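Local coordinates for protein glucanase (Klebsiella pneumoniae, PDB 5GY3) that probably hydrolyses internal beta-1,4-glucosidic linkages in cellulose, lichenin and cereal beta-D-glucans, as an endoglucanase of glycosyl hydrolase family 8, at residues 146-151 / 196-201; 187-192 / 252-257; 91-96 / 114-119; 38-43 / 100-105. One frame throughout, in Å; residues are numbered along the deposited sequence.

Contact 1 of 4, residues 146-151 / 196-201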
loop_
_atom_site.group_PDB
_atom_site.type_symbol
_atom_site.label_atom_id
_atom_site.label_comp_id
_atom_site.label_asym_id
_atom_site.label_seq_id
_atom_site.Cartn_x
_atom_site.Cartn_y
_atom_site.Cartn_z
ATOM N N LEU A 146 -16.602 8.802 -7.276
ATOM C CA LEU A 146 -15.662 8.544 -6.196
ATOM C C LEU A 146 -14.246 8.694 -6.726
ATOM O O LEU A 146 -13.932 8.228 -7.826
ATOM C CB LEU A 146 -15.832 7.139 -5.620
ATOM C CG LEU A 146 -17.210 6.733 -5.124
ATOM C CD1 LEU A 146 -17.144 5.314 -4.572
ATOM C CD2 LEU A 146 -17.695 7.725 -4.088
ATOM N N ASN A 147 -13.394 9.348 -5.949
ATOM C CA ASN A 147 -11.970 9.390 -6.246
ATOM C C ASN A 147 -11.312 8.224 -5.533
ATOM O O ASN A 147 -11.241 8.197 -4.303
ATOM C CB ASN A 147 -11.372 10.727 -5.820
ATOM C CG ASN A 147 -11.653 11.821 -6.831
ATOM O OD1 ASN A 147 -11.937 11.532 -7.993
ATOM N ND2 ASN A 147 -11.583 13.080 -6.397
ATOM N N LEU A 148 -10.853 7.249 -6.304
ATOM C CA LEU A 148 -10.284 6.024 -5.765
ATOM C C LEU A 148 -8.785 5.994 -6.028
ATOM O O LEU A 148 -8.269 6.683 -6.912
ATOM C CB LEU A 148 -10.942 4.801 -6.402
ATOM C CG LEU A 148 -12.466 4.721 -6.322
ATOM C CD1 LEU A 148 -12.941 3.470 -7.049
ATOM C CD2 LEU A 148 -12.888 4.701 -4.856
ATOM N N ASN A 149 -8.085 5.181 -5.247
ATOM C CA ASN A 149 -6.659 4.952 -5.453
ATOM C C ASN A 149 -6.482 3.440 -5.548
ATOM O O ASN A 149 -6.544 2.740 -4.523
ATOM C CB ASN A 149 -5.836 5.555 -4.320
ATOM C CG ASN A 149 -4.350 5.518 -4.608
ATOM O OD1 ASN A 149 -3.830 4.517 -5.110
ATOM N ND2 ASN A 149 -3.658 6.614 -4.314
ATOM N N PRO A 150 -6.327 2.888 -6.753
ATOM C CA PRO A 150 -6.260 1.423 -6.862
ATOM C C PRO A 150 -5.059 0.814 -6.171
ATOM O O PRO A 150 -5.084 -0.391 -5.892
ATOM C CB PRO A 150 -6.225 1.170 -8.382
ATOM C CG PRO A 150 -5.807 2.478 -8.997
ATOM C CD PRO A 150 -6.419 3.532 -8.076
ATOM N N SER A 151 -4.021 1.599 -5.863
ATOM C CA SER A 151 -2.915 1.084 -5.060
ATOM C C SER A 151 -3.301 0.876 -3.599
ATOM O O SER A 151 -2.498 0.332 -2.837
ATOM C CB SER A 151 -1.704 2.016 -5.157
ATOM O OG SER A 151 -1.771 3.095 -4.247
ATOM N N VAL A 196 -7.956 7.492 -9.599
ATOM C CA VAL A 196 -8.936 7.166 -10.630
ATOM C C VAL A 196 -10.304 7.631 -10.168
ATOM O O VAL A 196 -10.727 7.308 -9.055
ATOM C CB VAL A 196 -8.960 5.650 -10.913
ATOM C CG1 VAL A 196 -10.126 5.282 -11.870
ATOM C CG2 VAL A 196 -7.622 5.202 -11.476
ATOM N N ALA A 197 -11.004 8.377 -11.023
ATOM C CA ALA A 197 -12.371 8.785 -10.735
ATOM C C ALA A 197 -13.341 7.743 -11.282
ATOM O O ALA A 197 -13.327 7.434 -12.485
ATOM C CB ALA A 197 -12.667 10.154 -11.342
ATOM N N LEU A 198 -14.192 7.219 -10.408
ATOM C CA LEU A 198 -15.213 6.246 -10.781
ATOM C C LEU A 198 -16.565 6.949 -10.765
ATOM O O LEU A 198 -17.007 7.420 -9.711
ATOM C CB LEU A 198 -15.216 5.063 -9.806
ATOM C CG LEU A 198 -16.389 4.081 -9.908
ATOM C CD1 LEU A 198 -16.403 3.375 -11.263
ATOM C CD2 LEU A 198 -16.345 3.070 -8.761
ATOM N N ARG A 199 -17.208 7.039 -11.930
ATOM C CA ARG A 199 -18.541 7.616 -12.009
ATOM C C ARG A 199 -19.587 6.556 -11.657
ATOM O O ARG A 199 -19.337 5.351 -11.739
ATOM C CB ARG A 199 -18.790 8.185 -13.415
ATOM C CG ARG A 199 -19.951 9.166 -13.511
ATOM C CD ARG A 199 -19.958 9.884 -14.870
ATOM N NE ARG A 199 -20.318 8.990 -15.969
ATOM C CZ ARG A 199 -20.411 9.370 -17.242
ATOM N NH1 ARG A 199 -20.151 10.629 -17.580
ATOM N NH2 ARG A 199 -20.759 8.492 -18.180
ATOM N N ALA A 200 -20.778 7.021 -11.253
ATOM C CA ALA A 200 -21.779 6.108 -10.706
ATOM C C ALA A 200 -22.319 5.120 -11.732
ATOM O O ALA A 200 -22.953 4.134 -11.337
ATOM C CB ALA A 200 -22.940 6.898 -10.078
ATOM N N ASP A 201 -22.085 5.338 -13.023
ATOM C CA ASP A 201 -22.460 4.354 -14.031
ATOM C C ASP A 201 -21.340 3.376 -14.343
ATOM O O ASP A 201 -21.507 2.525 -15.224
ATOM C CB ASP A 201 -22.899 5.048 -15.328
ATOM C CG ASP A 201 -21.758 5.789 -16.017
ATOM O OD1 ASP A 201 -20.792 6.179 -15.329
ATOM O OD2 ASP A 201 -21.834 5.989 -17.254
#
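Leu-146 and Leu-148 bond through their backbones to Leu-198 and Val-196, each making a reciprocal pair. In the first, Leu-146 N gives to Leu-198 O at 2.8 Å and Leu-198 N returns to Leu-146 O; the second joins Leu-148 with Val-196 in the same way. Between them Asn-147 and Ala-197 form a non-hydrogen-bonded pair, where the strands close to 4.5 Å between the two CA atoms. A CA-H...O contact supplements the bonds, from Ala-197 CA to Leu-146 O at 3.3 Å.

This is the first pairing of a three-stranded antiparallel sheet in the order 145-148, 196-199, 204-206, a small addition to a largely helical enzyme.

Apolar contacts gather on the face that carries the leucines. Leu-148 has CG anti to its carbonyl carbon (chi1 -55°), and its CD1 comes to 3.8 Å from Leu-198 CD2, the two side chains crossing at a slant. Phe-127 and Met-204 also border Leu-198. Where the first strand ends, the Pro-150 ring lies across the Val-196 side chain at about a right angle, with CD 4.0 Å from CG2 of the valine.

On the other face the contact is slighter: Asn-147 OD1 rests 3.7 Å from Ala-197 CB, while its ND2 makes a weak hydrogen bond to Glu-209.

Contact 2 of 4, residues 187-192 / 252-257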
loop_
_atom_site.group_PDB
_atom_site.type_symbol
_atom_site.label_atom_id
_atom_site.label_comp_id
_atom_site.label_asym_id
_atom_site.label_seq_id
_atom_site.Cartn_x
_atom_site.Cartn_y
_atom_site.Cartn_z
ATOM N N GLY A 187 -4.452 5.254 -22.345
ATOM C CA GLY A 187 -3.339 5.489 -23.249
ATOM C C GLY A 187 -2.794 4.204 -23.851
ATOM O O GLY A 187 -3.401 3.138 -23.802
ATOM N N LYS A 188 -1.599 4.328 -24.429
ATOM C CA LYS A 188 -0.988 3.170 -25.075
ATOM C C LYS A 188 -0.430 2.155 -24.085
ATOM O O LYS A 188 -0.208 0.999 -24.468
ATOM C CB LYS A 188 0.118 3.635 -26.021
ATOM C CG LYS A 188 -0.378 4.539 -27.125
ATOM C CD LYS A 188 0.797 5.070 -27.931
ATOM C CE LYS A 188 0.319 5.834 -29.154
ATOM N NZ LYS A 188 1.466 6.262 -29.998
ATOM N N SER A 189 -0.182 2.549 -22.830
ATOM C CA SER A 189 0.304 1.584 -21.850
ATOM C C SER A 189 -0.820 0.771 -21.212
ATOM O O SER A 189 -0.538 -0.265 -20.603
ATOM C CB SER A 189 1.090 2.292 -20.746
ATOM O OG SER A 189 0.204 3.061 -19.938
ATOM N N HIS A 190 -2.072 1.223 -21.336
ATOM C CA HIS A 190 -3.228 0.568 -20.712
ATOM C C HIS A 190 -3.017 0.384 -19.214
ATOM O O HIS A 190 -3.444 -0.610 -18.621
ATOM C CB HIS A 190 -3.544 -0.774 -21.381
ATOM C CG HIS A 190 -3.692 -0.674 -22.865
ATOM N ND1 HIS A 190 -4.776 -0.069 -23.463
ATOM C CD2 HIS A 190 -2.893 -1.098 -23.873
ATOM C CE1 HIS A 190 -4.640 -0.127 -24.777
ATOM N NE2 HIS A 190 -3.501 -0.738 -25.052
ATOM N N LEU A 191 -2.360 1.353 -18.592
ATOM C CA LEU A 191 -2.092 1.271 -17.165
ATOM C C LEU A 191 -2.982 2.232 -16.389
ATOM O O LEU A 191 -3.420 3.256 -16.919
ATOM C CB LEU A 191 -0.619 1.589 -16.872
ATOM C CG LEU A 191 0.395 0.530 -17.311
ATOM C CD1 LEU A 191 1.784 1.066 -17.107
ATOM C CD2 LEU A 191 0.200 -0.778 -16.511
ATOM N N PRO A 192 -3.256 1.940 -15.119
ATOM C CA PRO A 192 -3.981 2.896 -14.273
ATOM C C PRO A 192 -3.062 3.977 -13.710
ATOM O O PRO A 192 -1.854 3.794 -13.551
ATOM C CB PRO A 192 -4.527 2.009 -13.150
ATOM C CG PRO A 192 -3.441 0.986 -12.969
ATOM C CD PRO A 192 -2.869 0.730 -14.366
ATOM N N ALA A 252 10.423 6.046 -14.650
ATOM C CA ALA A 252 9.909 5.953 -13.285
ATOM C C ALA A 252 8.417 6.244 -13.200
ATOM O O ALA A 252 7.782 5.849 -12.217
ATOM C CB ALA A 252 10.664 6.913 -12.362
ATOM N N TRP A 253 7.857 6.966 -14.171
ATOM C CA TRP A 253 6.416 7.144 -14.255
ATOM C C TRP A 253 6.008 7.283 -15.716
ATOM O O TRP A 253 6.840 7.540 -16.592
ATOM C CB TRP A 253 5.922 8.365 -13.453
ATOM C CG TRP A 253 6.626 9.688 -13.719
ATOM C CD1 TRP A 253 7.603 10.263 -12.951
ATOM C CD2 TRP A 253 6.375 10.611 -14.797
ATOM N NE1 TRP A 253 7.983 11.475 -13.489
ATOM C CE2 TRP A 253 7.245 11.711 -14.619
ATOM C CE3 TRP A 253 5.493 10.622 -15.885
ATOM C CZ2 TRP A 253 7.273 12.794 -15.500
ATOM C CZ3 TRP A 253 5.524 11.702 -16.761
ATOM C CH2 TRP A 253 6.404 12.777 -16.557
ATOM N N ILE A 254 4.710 7.106 -15.972
ATOM C CA ILE A 254 4.137 7.428 -17.278
ATOM C C ILE A 254 2.822 8.169 -17.076
ATOM O O ILE A 254 2.017 7.817 -16.207
ATOM C CB ILE A 254 3.939 6.165 -18.156
ATOM C CG1 ILE A 254 3.192 6.525 -19.446
ATOM C CG2 ILE A 254 3.189 5.062 -17.398
ATOM C CD1 ILE A 254 3.222 5.432 -20.496
ATOM N N ASN A 255 2.626 9.238 -17.844
ATOM C CA ASN A 255 1.325 9.901 -17.909
ATOM C C ASN A 255 0.420 9.045 -18.790
ATOM O O ASN A 255 0.659 8.914 -19.995
ATOM C CB ASN A 255 1.490 11.314 -18.463
ATOM C CG ASN A 255 0.185 12.091 -18.507
ATOM O OD1 ASN A 255 -0.855 11.590 -18.950
ATOM N ND2 ASN A 255 0.240 13.336 -18.058
ATOM N N VAL A 256 -0.610 8.431 -18.199
ATOM C CA VAL A 256 -1.389 7.453 -18.961
ATOM C C VAL A 256 -2.383 8.125 -19.890
ATOM O O VAL A 256 -2.951 7.456 -20.763
ATOM C CB VAL A 256 -2.113 6.449 -18.041
ATOM C CG1 VAL A 256 -1.092 5.670 -17.188
ATOM C CG2 VAL A 256 -3.128 7.153 -17.161
ATOM N N SER A 257 -2.578 9.438 -19.755
ATOM C CA SER A 257 -3.467 10.175 -20.648
ATOM C C SER A 257 -2.746 10.671 -21.893
ATOM O O SER A 257 -3.314 10.637 -22.989
ATOM C CB SER A 257 -4.098 11.355 -19.913
ATOM O OG SER A 257 -5.120 10.898 -19.048
#
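Val-256 pushes its CG1 methyl against the backbone of Leu-191, 3.4 Å from the carbonyl O, and this is the closest side-chain approach between the two segments. The methyl is held there with CG1 anti to the valine's own carbonyl carbon (chi1 -60°), and it also lies 4.1 Å from Leu-191 CB. Beside it Ile-254 extends from the short strand 254-255: CG1 anti to the backbone N (chi1 174°) and an extended chi2 (167°) together place CD1 3.8 Å from Ser-189 CB. The CG2 branch of the same isoleucine faces Leu-191 CD1 at the looser spacing of 4.2 Å. Ser-189 OG lies 3.9 Å from Ile-254 CD1 and accepts a weak hydrogen bond from Leu-191 N.

Toward the partly exposed Gly-187 the fit is backbone alone. Gly-187 CA approaches Val-256 O to 3.2 Å in a CA-H...O contact, and no hydrogen bond joins the two segments. The exposed His-190 points away from the partner segment and the end of Lys-188 leads away; Ser-257 also points away, and its N binds Asn-255 OD1 at 2.9 Å in an Asx turn.

The loop between helix 167-183 and strand 196-199 is thus laid against strand 254-255 and the residue that follows it, Val-256. Trp-238 of helix 236-243 touches Leu-191 and Pro-192, Trp-241 touches Ser-189 and Ile-254, and Met-214 of the paired strand 213-214 touches both Ile-254 and Val-256.

Contact 3 of 4, residues 91-96 / 114-119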
loop_
_atom_site.group_PDB
_atom_site.type_symbol
_atom_site.label_atom_id
_atom_site.label_comp_id
_atom_site.label_asym_id
_atom_site.label_seq_id
_atom_site.Cartn_x
_atom_site.Cartn_y
_atom_site.Cartn_z
ATOM N N LEU A 91 -2.754 -1.937 6.167
ATOM C CA LEU A 91 -1.430 -2.506 6.402
ATOM C C LEU A 91 -1.210 -2.784 7.879
ATOM O O LEU A 91 -0.644 -3.825 8.248
ATOM C CB LEU A 91 -0.359 -1.546 5.886
ATOM C CG LEU A 91 -0.336 -1.378 4.366
ATOM C CD1 LEU A 91 0.455 -0.132 3.994
ATOM C CD2 LEU A 91 0.255 -2.618 3.720
ATOM N N ILE A 92 -1.654 -1.857 8.731
ATOM C CA ILE A 92 -1.560 -2.034 10.180
ATOM C C ILE A 92 -2.365 -3.251 10.621
ATOM O O ILE A 92 -1.876 -4.095 11.381
ATOM C CB ILE A 92 -2.020 -0.754 10.905
ATOM C CG1 ILE A 92 -1.018 0.390 10.672
ATOM C CG2 ILE A 92 -2.224 -1.028 12.400
ATOM C CD1 ILE A 92 -1.578 1.822 10.959
ATOM N N ALA A 93 -3.616 -3.357 10.156
ATOM C CA ALA A 93 -4.447 -4.489 10.559
ATOM C C ALA A 93 -3.870 -5.800 10.047
ATOM O O ALA A 93 -3.973 -6.839 10.711
ATOM C CB ALA A 93 -5.882 -4.308 10.055
ATOM N N TRP A 94 -3.302 -5.774 8.844
ATOM C CA TRP A 94 -2.699 -6.969 8.261
ATOM C C TRP A 94 -1.462 -7.386 9.044
ATOM O O TRP A 94 -1.281 -8.572 9.350
ATOM C CB TRP A 94 -2.350 -6.682 6.797
ATOM C CG TRP A 94 -1.898 -7.853 6.006
ATOM C CD1 TRP A 94 -2.162 -9.179 6.244
ATOM C CD2 TRP A 94 -1.113 -7.807 4.818
ATOM N NE1 TRP A 94 -1.582 -9.957 5.268
ATOM C CE2 TRP A 94 -0.936 -9.136 4.379
ATOM C CE3 TRP A 94 -0.543 -6.765 4.072
ATOM C CZ2 TRP A 94 -0.196 -9.452 3.242
ATOM C CZ3 TRP A 94 0.177 -7.084 2.928
ATOM C CH2 TRP A 94 0.334 -8.414 2.522
ATOM N N ALA A 95 -0.610 -6.417 9.395
ATOM C CA ALA A 95 0.566 -6.725 10.201
ATOM C C ALA A 95 0.176 -7.345 11.544
ATOM O O ALA A 95 0.834 -8.287 12.014
ATOM C CB ALA A 95 1.396 -5.459 10.405
ATOM N N LEU A 96 -0.888 -6.830 12.170
ATOM C CA LEU A 96 -1.353 -7.381 13.445
ATOM C C LEU A 96 -1.828 -8.818 13.292
ATOM O O LEU A 96 -1.534 -9.671 14.138
ATOM C CB LEU A 96 -2.474 -6.511 14.017
ATOM C CG LEU A 96 -1.948 -5.210 14.633
ATOM C CD1 LEU A 96 -3.039 -4.140 14.744
ATOM C CD2 LEU A 96 -1.311 -5.503 16.004
ATOM N N ALA A 114 -10.789 -5.417 15.160
ATOM C CA ALA A 114 -11.465 -4.137 15.339
ATOM C C ALA A 114 -11.232 -3.225 14.143
ATOM O O ALA A 114 -12.163 -2.553 13.674
ATOM C CB ALA A 114 -10.996 -3.469 16.637
ATOM N N ILE A 115 -9.997 -3.200 13.635
ATOM C CA ILE A 115 -9.648 -2.343 12.505
ATOM C C ILE A 115 -10.319 -2.830 11.230
ATOM O O ILE A 115 -10.853 -2.022 10.459
ATOM C CB ILE A 115 -8.117 -2.270 12.343
ATOM C CG1 ILE A 115 -7.485 -1.719 13.632
ATOM C CG2 ILE A 115 -7.733 -1.430 11.105
ATOM C CD1 ILE A 115 -5.990 -1.991 13.761
ATOM N N THR A 116 -10.316 -4.150 10.979
ATOM C CA THR A 116 -10.961 -4.630 9.758
ATOM C C THR A 116 -12.467 -4.399 9.804
ATOM O O THR A 116 -13.072 -4.064 8.782
ATOM C CB THR A 116 -10.644 -6.106 9.483
ATOM O OG1 THR A 116 -11.059 -6.933 10.578
ATOM C CG2 THR A 116 -9.156 -6.290 9.250
ATOM N N ALA A 117 -13.092 -4.554 10.975
ATOM C CA ALA A 117 -14.511 -4.215 11.078
ATOM C C ALA A 117 -14.736 -2.728 10.823
ATOM O O ALA A 117 -15.709 -2.345 10.154
ATOM C CB ALA A 117 -15.061 -4.616 12.445
ATOM N N SER A 118 -13.833 -1.881 11.328
ATOM C CA SER A 118 -13.920 -0.444 11.062
ATOM C C SER A 118 -13.732 -0.134 9.581
ATOM O O SER A 118 -14.395 0.757 9.036
ATOM C CB SER A 118 -12.876 0.314 11.888
ATOM O OG SER A 118 -13.250 0.390 13.249
ATOM N N LEU A 119 -12.818 -0.832 8.917
ATOM C CA LEU A 119 -12.636 -0.600 7.491
ATOM C C LEU A 119 -13.913 -0.907 6.714
ATOM O O LEU A 119 -14.318 -0.133 5.845
ATOM C CB LEU A 119 -11.465 -1.423 6.970
ATOM C CG LEU A 119 -10.088 -0.854 7.311
ATOM C CD1 LEU A 119 -9.037 -1.921 7.048
ATOM C CD2 LEU A 119 -9.815 0.388 6.458
#
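The helical segments 91-96 and 114-119 run roughly antiparallel, at 147° between their directions, with segment axes 9.3 Å apart at closest approach. The backbones come nearest at Ala-93 and Ile-115, whose CA atoms are 6.0 Å apart, and the small alanine is what the isoleucine packs upon. Ala-93 CB points into the partner helix and meets Ile-115 CG2 at 3.6 Å, with Ile-115 CB only slightly farther. The methyl CG2 of Thr-116 reaches the same Ala-93 CB at 3.9 Å, so one methyl is touched by two consecutive residues of the other helix.

Ile-115 uses both its branches. CG2 lies anti to its backbone N and takes the alanine; CG1 stands anti to the carbonyl carbon (chi1 -59°) and sends CD1 along the interface to a pair of larger side chains one turn apart. There CD1 lies 3.8 Å from Leu-96 CD1 and 4.1 Å from Ile-92 CG2, crossing each side chain at about a right angle.

Helix 86-103 and helix 106-123 are consecutive in sequence, so the pairing is an antiparallel helix hairpin, part of the helical architecture expected of family 8 hydrolases, the (alpha/alpha)6 barrel. Asp-87, the predicted nucleophile, belongs to the same helix as Ala-93, and its side chain is about 9 Å from that of Ile-92.

No hydrogen bond links the two segments, although just before segment 114-119 Ser-112 OG bonds to Ala-93 O; Thr-116 OG1 bonds back to Asp-113 O of its own helix. Phe-48 and Trp-52 of helix 45-59 cover Leu-96, and Ile-92 also meets Trp-52.

Contact 4 of 4, residues 38-43 / 100-105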
loop_
_atom_site.group_PDB
_atom_site.type_symbol
_atom_site.label_atom_id
_atom_site.label_comp_id
_atom_site.label_asym_id
_atom_site.label_seq_id
_atom_site.Cartn_x
_atom_site.Cartn_y
_atom_site.Cartn_z
ATOM N N LEU A 38 7.223 -5.661 8.179
ATOM C CA LEU A 38 8.614 -6.092 8.101
ATOM C C LEU A 38 9.143 -6.543 9.461
ATOM O O LEU A 38 10.004 -7.429 9.524
ATOM C CB LEU A 38 9.475 -4.967 7.515
ATOM C CG LEU A 38 9.165 -4.566 6.060
ATOM C CD1 LEU A 38 10.006 -3.376 5.640
ATOM C CD2 LEU A 38 9.382 -5.723 5.097
ATOM N N ALA A 39 8.642 -5.962 10.553
ATOM C CA ALA A 39 9.055 -6.434 11.874
ATOM C C ALA A 39 8.604 -7.872 12.109
ATOM O O ALA A 39 9.366 -8.685 12.644
ATOM C CB ALA A 39 8.518 -5.507 12.963
ATOM N N VAL A 40 7.381 -8.217 11.694
ATOM C CA VAL A 40 6.935 -9.610 11.797
ATOM C C VAL A 40 7.820 -10.509 10.945
ATOM O O VAL A 40 8.274 -11.574 11.389
ATOM C CB VAL A 40 5.461 -9.745 11.372
ATOM C CG1 VAL A 40 5.038 -11.213 11.439
ATOM C CG2 VAL A 40 4.566 -8.871 12.226
ATOM N N ALA A 41 8.076 -10.086 9.702
ATOM C CA ALA A 41 8.859 -10.893 8.772
ATOM C C ALA A 41 10.271 -11.149 9.284
ATOM O O ALA A 41 10.865 -12.191 8.986
ATOM C CB ALA A 41 8.907 -10.206 7.413
ATOM N N ASN A 42 10.827 -10.217 10.043
ATOM C CA ASN A 42 12.168 -10.380 10.581
ATOM C C ASN A 42 12.152 -10.941 11.994
ATOM O O ASN A 42 13.204 -11.031 12.627
ATOM C CB ASN A 42 12.920 -9.053 10.520
ATOM C CG ASN A 42 13.368 -8.722 9.109
ATOM O OD1 ASN A 42 14.416 -9.176 8.659
ATOM N ND2 ASN A 42 12.555 -7.956 8.391
ATOM N N ASN A 43 10.978 -11.345 12.481
ATOM C CA ASN A 43 10.816 -11.938 13.807
ATOM C C ASN A 43 11.374 -11.010 14.888
ATOM O O ASN A 43 12.166 -11.406 15.747
ATOM C CB ASN A 43 11.459 -13.327 13.853
ATOM C CG ASN A 43 11.005 -14.144 15.052
ATOM O OD1 ASN A 43 10.156 -13.711 15.830
ATOM N ND2 ASN A 43 11.575 -15.337 15.203
ATOM N N GLN A 100 -0.060 -12.160 15.192
ATOM C CA GLN A 100 -0.684 -13.221 15.978
ATOM C C GLN A 100 -0.132 -14.581 15.582
ATOM O O GLN A 100 0.149 -15.423 16.442
ATOM C CB GLN A 100 -2.202 -13.210 15.795
ATOM C CG GLN A 100 -2.906 -14.341 16.563
ATOM C CD GLN A 100 -2.967 -15.637 15.781
ATOM O OE1 GLN A 100 -3.227 -15.631 14.580
ATOM N NE2 GLN A 100 -2.707 -16.755 16.457
ATOM N N LYS A 101 -0.008 -14.824 14.280
ATOM C CA LYS A 101 0.486 -16.116 13.823
ATOM C C LYS A 101 1.947 -16.300 14.195
ATOM O O LYS A 101 2.347 -17.375 14.653
ATOM C CB LYS A 101 0.300 -16.247 12.315
ATOM C CG LYS A 101 -1.149 -16.350 11.893
ATOM C CD LYS A 101 -1.294 -16.213 10.387
ATOM C CE LYS A 101 -2.582 -16.869 9.919
ATOM N NZ LYS A 101 -3.679 -16.641 10.896
ATOM N N GLN A 102 2.750 -15.252 14.017
ATOM C CA GLN A 102 4.182 -15.358 14.261
ATOM C C GLN A 102 4.477 -15.651 15.726
ATOM O O GLN A 102 5.280 -16.535 16.044
ATOM C CB GLN A 102 4.870 -14.069 13.818
ATOM C CG GLN A 102 6.352 -14.031 14.116
ATOM C CD GLN A 102 7.143 -14.981 13.241
ATOM O OE1 GLN A 102 6.789 -15.223 12.085
ATOM N NE2 GLN A 102 8.209 -15.539 13.792
ATOM N N TRP A 103 3.840 -14.916 16.637
ATOM C CA TRP A 103 4.173 -14.998 18.053
ATOM C C TRP A 103 3.100 -15.682 18.889
ATOM O O TRP A 103 3.252 -15.758 20.115
ATOM C CB TRP A 103 4.472 -13.595 18.609
ATOM C CG TRP A 103 5.670 -13.007 17.928
ATOM C CD1 TRP A 103 6.926 -13.550 17.870
ATOM C CD2 TRP A 103 5.728 -11.784 17.174
ATOM N NE1 TRP A 103 7.760 -12.737 17.135
ATOM C CE2 TRP A 103 7.048 -11.649 16.696
ATOM C CE3 TRP A 103 4.796 -10.784 16.871
ATOM C CZ2 TRP A 103 7.458 -10.564 15.914
ATOM C CZ3 TRP A 103 5.211 -9.694 16.093
ATOM C CH2 TRP A 103 6.530 -9.596 15.634
ATOM N N GLN A 104 2.036 -16.185 18.259
ATOM C CA GLN A 104 1.008 -16.990 18.921
ATOM C C GLN A 104 0.375 -16.229 20.084
ATOM O O GLN A 104 0.297 -16.715 21.212
ATOM C CB GLN A 104 1.591 -18.332 19.371
ATOM C CG GLN A 104 2.012 -19.199 18.205
ATOM C CD GLN A 104 0.825 -19.687 17.415
ATOM O OE1 GLN A 104 -0.053 -20.361 17.955
ATOM N NE2 GLN A 104 0.764 -19.320 16.139
ATOM N N ASP A 105 -0.089 -15.016 19.792
ATOM C CA ASP A 105 -0.698 -14.143 20.786
ATOM C C ASP A 105 -1.981 -13.574 20.197
ATOM O O ASP A 105 -1.927 -12.704 19.321
ATOM C CB ASP A 105 0.255 -13.019 21.188
ATOM C CG ASP A 105 -0.224 -12.250 22.401
ATOM O OD1 ASP A 105 -1.449 -12.183 22.646
ATOM O OD2 ASP A 105 0.638 -11.706 23.113
HETATM O O HOH W 1 9.181 -14.330 10.489
#
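A Schellman motif ends helix 29-41, and its C-prime residue, Asn-43 with positive phi, joins it to the last turn of helix 86-103 in what is probably the helical barrel of the family. Asn-43 N closes the turn on Val-40 O, and the N of the next residue closes on Ala-39 O. With CG anti to the backbone N (chi1 -164°), the asparagine reaches toward Trp-103, whose NE1 donates to Asn-43 OD1 at 2.9 Å. The bond arrives nearly along the C=O axis, while the oxygen lies 19° out of the indole plane. Amide and ring planes are 32° apart, and the same OD1 has Gln-102 NE2 at 3.4 Å.

Next to this polar end, Val-40 divides its two methyls between the partners. CG1 packs on Gln-102 CB at 3.7 Å, and CG2 lies 4.0 Å from Trp-103 CH2, on the six-membered ring. Phe-48 of helix 45-59 meets Trp-103 edge-to-face and also touches Val-40, which is buried on this side, whereas Asn-43 is exposed.

Gln-102 has CG anti to its backbone N, which sets CG over one face of the neighbouring Trp-103 ring, and a bend at chi2 swings its amide toward the end of helix 29-41. One ordered water bridges the two helix ends there, in hydrogen-bonding position 3.0 Å from both Val-40 O and Gln-102 OE1.

In the fold
Contacts 3 and 4 share helix 86-103 and touch each other, Ala-95 O lying 3.8 Å from Val-40 CG2. Contact 3 is buried, and only apolar side-chain packing joins its two segments, whereas contact 4, near the C-terminal end of that helix, is partly exposed and adds an indole hydrogen bond and a bridging water. Contacts 1 and 2 are both buried but belong to strands and loops: segments 187-192 and 196-201 follow closely in sequence. Contact 1 relies on paired backbone bonds, contact 2 on methyl packing without any hydrogen bond between its segments. Contacts 2 and 4 lie on opposite sides of the chain's centre, their own centres about 37 Å apart.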